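PDB 3U52: phenol hydroxylase component phN from Pseudomonas stutzeri, which probably forms the diiron-bearing subunit of a multicomponent monooxygenase that hydroxylates phenol with molecular oxygen. Local coordinates for residues Tyr171-Lys176 and Val401-Thr406; Asn204-Pro209 and Arg271-Val276. One frame throughout, in Å; residues are numbered along the deposited sequence.

Contact 1: residues Tyr171-Lys176 and Val401-Thr406. With ZN (zinc ion), chain I.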
loop_
_atom_site.group_PDB
_atom_site.type_symbol
_atom_site.label_atom_id
_atom_site.label_comp_id
_atom_site.label_asym_id
_atom_site.label_seq_id
_atom_site.Cartn_x
_atom_site.Cartn_y
_atom_site.Cartn_z
ATOM N N TYR A 171 21.601 -24.891 16.989
ATOM C CA TYR A 171 20.198 -24.857 17.453
ATOM C C TYR A 171 19.163 -24.881 16.282
ATOM O O TYR A 171 18.013 -25.263 16.436
ATOM C CB TYR A 171 20.008 -23.636 18.386
ATOM C CG TYR A 171 19.863 -22.305 17.646
ATOM C CD1 TYR A 171 18.596 -21.880 17.243
ATOM C CD2 TYR A 171 20.956 -21.499 17.354
ATOM C CE1 TYR A 171 18.416 -20.721 16.563
ATOM C CE2 TYR A 171 20.792 -20.303 16.658
ATOM C CZ TYR A 171 19.485 -19.931 16.263
ATOM O OH TYR A 171 19.162 -18.794 15.550
ATOM N N LEU A 172 19.597 -24.447 15.104
ATOM C CA LEU A 172 18.776 -24.525 13.881
ATOM C C LEU A 172 18.649 -25.938 13.308
ATOM O O LEU A 172 17.795 -26.174 12.446
ATOM C CB LEU A 172 19.351 -23.568 12.800
ATOM C CG LEU A 172 19.344 -22.109 13.308
ATOM C CD1 LEU A 172 20.091 -21.173 12.358
ATOM C CD2 LEU A 172 17.879 -21.663 13.451
ATOM N N SER A 173 19.456 -26.889 13.777
ATOM C CA SER A 173 19.160 -28.292 13.430
ATOM C C SER A 173 17.814 -28.818 14.000
ATOM O O SER A 173 17.291 -29.811 13.495
ATOM C CB SER A 173 20.309 -29.239 13.808
ATOM O OG SER A 173 20.196 -29.602 15.216
ATOM N N VAL A 174 17.280 -28.174 15.055
ATOM C CA VAL A 174 15.929 -28.460 15.589
ATOM C C VAL A 174 14.833 -28.245 14.536
ATOM O O VAL A 174 14.150 -29.219 14.161
ATOM C CB VAL A 174 15.662 -27.676 16.898
ATOM C CG1 VAL A 174 14.394 -28.085 17.522
ATOM C CG2 VAL A 174 16.861 -27.846 17.887
ATOM N N PRO A 175 14.609 -26.988 14.051
ATOM C CA PRO A 175 13.661 -26.893 12.926
ATOM C C PRO A 175 14.050 -27.649 11.657
ATOM O O PRO A 175 13.173 -28.210 11.013
ATOM C CB PRO A 175 13.650 -25.378 12.583
ATOM C CG PRO A 175 14.805 -24.796 13.299
ATOM C CD PRO A 175 15.069 -25.658 14.491
ATOM N N LYS A 176 15.331 -27.652 11.287
ATOM C CA LYS A 176 15.769 -28.349 10.074
ATOM C C LYS A 176 15.457 -29.862 10.089
ATOM O O LYS A 176 14.842 -30.384 9.135
ATOM C CB LYS A 176 17.251 -28.103 9.807
ATOM C CG LYS A 176 17.682 -28.528 8.379
ATOM C CD LYS A 176 19.165 -28.315 8.217
ATOM C CE LYS A 176 19.775 -29.247 7.166
ATOM N NZ LYS A 176 19.359 -28.890 5.795
ATOM N N VAL A 401 16.753 -37.465 18.545
ATOM C CA VAL A 401 15.541 -37.311 17.686
ATOM C C VAL A 401 15.280 -35.816 17.439
ATOM O O VAL A 401 15.358 -35.361 16.300
ATOM C CB VAL A 401 14.289 -38.051 18.250
ATOM C CG1 VAL A 401 13.009 -37.670 17.486
ATOM C CG2 VAL A 401 14.497 -39.610 18.247
ATOM N N CYS A 402 15.056 -35.038 18.490
ATOM C CA CYS A 402 14.586 -33.648 18.289
ATOM C C CYS A 402 15.769 -32.735 18.166
ATOM O O CYS A 402 15.621 -31.612 17.653
ATOM C CB CYS A 402 13.601 -33.201 19.416
ATOM S SG CYS A 402 14.353 -32.983 21.053
ATOM N N GLN A 403 16.957 -33.263 18.539
ATOM C CA GLN A 403 18.252 -32.549 18.586
ATOM C C GLN A 403 18.385 -31.333 19.467
ATOM O O GLN A 403 19.372 -30.650 19.364
ATOM C CB GLN A 403 18.816 -32.243 17.186
ATOM C CG GLN A 403 18.649 -33.512 16.274
ATOM C CD GLN A 403 19.197 -33.329 14.901
ATOM O OE1 GLN A 403 19.921 -32.364 14.641
ATOM N NE2 GLN A 403 18.862 -34.245 13.999
ATOM N N ILE A 404 17.459 -31.104 20.372
ATOM C CA ILE A 404 17.613 -30.042 21.364
ATOM C C ILE A 404 18.623 -30.621 22.416
ATOM O O ILE A 404 18.604 -31.820 22.675
ATOM C CB ILE A 404 16.242 -29.715 22.014
ATOM C CG1 ILE A 404 15.249 -29.263 20.937
ATOM C CG2 ILE A 404 16.376 -28.566 23.101
ATOM C CD1 ILE A 404 13.828 -28.919 21.423
ATOM N N PRO A 405 19.501 -29.781 23.006
ATOM C CA PRO A 405 20.259 -30.284 24.132
ATOM C C PRO A 405 19.313 -30.929 25.148
ATOM O O PRO A 405 18.166 -30.534 25.268
ATOM C CB PRO A 405 20.845 -29.036 24.758
ATOM C CG PRO A 405 20.940 -28.066 23.729
ATOM C CD PRO A 405 19.852 -28.388 22.700
ATOM N N THR A 406 19.803 -31.886 25.912
ATOM C CA THR A 406 18.942 -32.583 26.874
ATOM C C THR A 406 18.773 -31.754 28.160
ATOM O O THR A 406 19.367 -32.037 29.182
ATOM C CB THR A 406 19.484 -34.018 27.143
ATOM O OG1 THR A 406 20.892 -33.945 27.348
ATOM C CG2 THR A 406 19.315 -34.817 25.905
HETATM ZN ZN ZN I . 14.078 -35.007 22.031
HETATM O O HOH W 1 13.461 -31.033 16.139
#
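The turn in segment 401-406 that starts at Cys-402, second cysteine of the zinc-binding CxxC motif, rests on Ser-173 and Val-174 of helix 173-184. Apolar packing gathers on Val-174. Its CG1 is anti to the backbone N (chi1 -173°), and this turns both methyls to the loop: Val-174 CG1 lies 3.7 Å from Ile-404 CG1, and Val-174 CG2 approaches that same carbon just as closely, the two side chains crossing at a slant. Val-174 CG1 also sits 3.7 Å from Cys-402 O, so a short, branched residue fills the corner between a side chain and a peptide. Cutting Val-174 back to an alanine would probably leave a gap beneath Ile-404 and let that side chain shift. Polar groups meet beside this patch. Ser-173 OG is 2.8 Å from Gln-403 OE1, the amide being carried across by an extended chain; the same hydroxyl also has Trp-170 O within reach, so one proton faces two acceptors. A residue as long as glutamine suits this place because its amide must span from the loop to the helix. Water 1 donates to both backbones, 2.8 Å from Val-174 O and 2.7 Å from Cys-402 O, satisfying two carbonyl oxygens that, both being acceptors, cannot bond to one another. Another protein's chain packs on Ser-173 and Gln-403, while Ile-404 also helps line a xenon pocket. Cys-402 SG binds zinc at 2.3 Å with Cys-399, Cys-432 and Cys-436. A weak bond from Ile-404 N reaches back to Cys-402 SG, and Gln-403 between them has positive phi (59°), which lets the chain curl around the sulfur. Such a turn, with a backbone N-H directed at a metal-bound thiolate, is consistent with the zinc knuckle of a Cys4 site.

Contact 2: residues Asn204-Pro209 and Arg271-Val276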
loop_
_atom_site.group_PDB
_atom_site.type_symbol
_atom_site.label_atom_id
_atom_site.label_comp_id
_atom_site.label_asym_id
_atom_site.label_seq_id
_atom_site.Cartn_x
_atom_site.Cartn_y
_atom_site.Cartn_z
ATOM N N ASN A 204 -1.603 -21.975 15.591
ATOM C CA ASN A 204 -1.767 -20.779 16.421
ATOM C C ASN A 204 -0.638 -20.548 17.425
ATOM O O ASN A 204 -0.379 -19.400 17.825
ATOM C CB ASN A 204 -3.114 -20.849 17.154
ATOM C CG ASN A 204 -4.307 -20.475 16.245
ATOM O OD1 ASN A 204 -4.195 -19.605 15.371
ATOM N ND2 ASN A 204 -5.434 -21.126 16.459
ATOM N N LEU A 205 -0.010 -21.627 17.878
ATOM C CA LEU A 205 1.143 -21.500 18.788
ATOM C C LEU A 205 2.380 -20.890 18.151
ATOM O O LEU A 205 3.242 -20.360 18.857
ATOM C CB LEU A 205 1.479 -22.833 19.457
ATOM C CG LEU A 205 0.315 -23.309 20.329
ATOM C CD1 LEU A 205 0.223 -24.814 20.521
ATOM C CD2 LEU A 205 0.399 -22.606 21.644
ATOM N N LEU A 206 2.481 -21.002 16.824
ATOM C CA LEU A 206 3.565 -20.399 16.061
ATOM C C LEU A 206 3.155 -18.994 15.613
ATOM O O LEU A 206 3.850 -18.027 15.887
ATOM C CB LEU A 206 3.902 -21.278 14.844
ATOM C CG LEU A 206 5.331 -21.260 14.214
ATOM C CD1 LEU A 206 6.155 -20.024 14.602
ATOM C CD2 LEU A 206 6.140 -22.554 14.518
ATOM N N PHE A 207 1.996 -18.894 14.977
ATOM C CA PHE A 207 1.506 -17.672 14.337
ATOM C C PHE A 207 1.143 -16.558 15.311
ATOM O O PHE A 207 1.602 -15.422 15.154
ATOM C CB PHE A 207 0.259 -18.021 13.498
ATOM C CG PHE A 207 -0.191 -16.932 12.540
ATOM C CD1 PHE A 207 -1.108 -15.959 12.945
ATOM C CD2 PHE A 207 0.274 -16.917 11.220
ATOM C CE1 PHE A 207 -1.516 -14.959 12.055
ATOM C CE2 PHE A 207 -0.125 -15.925 10.322
ATOM C CZ PHE A 207 -1.020 -14.947 10.734
ATOM N N VAL A 208 0.259 -16.854 16.264
ATOM C CA VAL A 208 -0.217 -15.813 17.186
ATOM C C VAL A 208 0.930 -15.096 17.978
ATOM O O VAL A 208 0.992 -13.862 17.987
ATOM C CB VAL A 208 -1.357 -16.306 18.112
ATOM C CG1 VAL A 208 -1.921 -15.139 18.898
ATOM C CG2 VAL A 208 -2.522 -16.987 17.283
ATOM N N PRO A 209 1.833 -15.852 18.635
ATOM C CA PRO A 209 2.946 -15.165 19.326
ATOM C C PRO A 209 3.811 -14.261 18.452
ATOM O O PRO A 209 4.189 -13.178 18.906
ATOM C CB PRO A 209 3.802 -16.324 19.862
ATOM C CG PRO A 209 2.814 -17.455 20.042
ATOM C CD PRO A 209 1.901 -17.316 18.847
ATOM N N ARG A 271 8.290 -30.180 20.662
ATOM C CA ARG A 271 9.711 -29.868 20.848
ATOM C C ARG A 271 10.096 -28.687 19.959
ATOM O O ARG A 271 10.819 -27.789 20.381
ATOM C CB ARG A 271 10.599 -31.118 20.621
ATOM C CG ARG A 271 10.481 -32.083 21.826
ATOM C CD ARG A 271 11.053 -31.383 23.067
ATOM N NE ARG A 271 11.377 -32.338 24.151
ATOM C CZ ARG A 271 10.976 -32.224 25.411
ATOM N NH1 ARG A 271 10.186 -31.226 25.808
ATOM N NH2 ARG A 271 11.349 -33.130 26.283
ATOM N N LEU A 272 9.601 -28.668 18.730
ATOM C CA LEU A 272 9.942 -27.547 17.856
ATOM C C LEU A 272 9.438 -26.197 18.487
ATOM O O LEU A 272 10.149 -25.189 18.504
ATOM C CB LEU A 272 9.309 -27.786 16.489
ATOM C CG LEU A 272 9.474 -26.658 15.483
ATOM C CD1 LEU A 272 10.983 -26.284 15.292
ATOM C CD2 LEU A 272 8.848 -27.093 14.221
ATOM N N LEU A 273 8.229 -26.209 19.025
ATOM C CA LEU A 273 7.591 -24.996 19.598
ATOM C C LEU A 273 8.208 -24.469 20.898
ATOM O O LEU A 273 7.953 -23.313 21.317
ATOM C CB LEU A 273 6.121 -25.282 19.900
ATOM C CG LEU A 273 5.227 -25.399 18.689
ATOM C CD1 LEU A 273 3.863 -25.962 19.176
ATOM C CD2 LEU A 273 5.098 -24.006 18.035
ATOM N N SER A 274 8.991 -25.306 21.561
ATOM C CA SER A 274 9.767 -24.835 22.696
ATOM C C SER A 274 10.596 -23.567 22.346
ATOM O O SER A 274 10.733 -22.690 23.177
ATOM C CB SER A 274 10.597 -25.965 23.322
ATOM O OG SER A 274 11.807 -26.257 22.630
ATOM N N LEU A 275 11.075 -23.437 21.107
ATOM C CA LEU A 275 11.709 -22.216 20.637
ATOM C C LEU A 275 10.823 -20.960 20.681
ATOM O O LEU A 275 11.330 -19.856 20.951
ATOM C CB LEU A 275 12.190 -22.406 19.197
ATOM C CG LEU A 275 13.389 -23.314 18.987
ATOM C CD1 LEU A 275 13.677 -23.414 17.457
ATOM C CD2 LEU A 275 14.598 -22.802 19.786
ATOM N N VAL A 276 9.527 -21.118 20.376
ATOM C CA VAL A 276 8.532 -20.038 20.456
ATOM C C VAL A 276 8.172 -19.675 21.911
ATOM O O VAL A 276 7.970 -18.499 22.202
ATOM C CB VAL A 276 7.222 -20.348 19.672
ATOM C CG1 VAL A 276 6.349 -19.090 19.546
ATOM C CG2 VAL A 276 7.525 -20.844 18.291
#
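Val-276 drives into the turn between Leu-205 and Pro-209, and here the two helices pack tightly. Val-276 CG1, anti to its own backbone N (chi1 -168°), is 3.4 Å from Leu-205 O and 3.8 Å from Pro-209 CB. Pro-209 brings no N-H to the turn before it, so Leu-205 O is left without a hydrogen-bonding partner, and the valine methyl buries it. One turn earlier on the same helix as Val-276, Leu-273 spreads its fork over Leu-205: Leu-273 CD1 stands 3.9 Å from Leu-205 CB, the side chains crossing at about a right angle. Branched aliphatic residues suit a seam with no polar bonds to direct it. The segments run nearly parallel, 14° apart with axes 9.8 Å from each other, within the helical bundle of a diiron hydroxylase; helix 187-216 also carries the iron ligand Glu-199. Leu-206 forms the looser flank. It is partly exposed, and each of its methyls makes a single contact: Leu-206 CD2 with Leu-273 CD2 at 3.9 Å, and Leu-206 CD1 with Val-276 CG2 at 4.0 Å. A glycerol, probably from the crystallisation liquor, lies about 6 Å from this side chain.

How the contacts relate
Contacts 1 and 2 have centres about 15 Å apart, and helix 254-283 joins them. Its segment 271-276 faces segment 204-209 in contact 2 and meets both segments of contact 1: Ile-404 CD1 packs 3.4 Å from Arg-271 O, Cys-402 CB lies 3.8 Å from Arg-271 CB, and Pro-175 CA lies 3.6 Å from Leu-272 CD1. Helices 173-184 and 187-216, one from each contact, also follow each other in the chain. Contact 1 thus sets the zinc loop against helix 173-184, while contact 2 joins helix 254-283 to helix 187-216 of the diiron bundle. Each borders its own xenon site: Ile-404 and Pro-405 share one with Phe-339, Leu-273 another with Phe-198 and Gly-269.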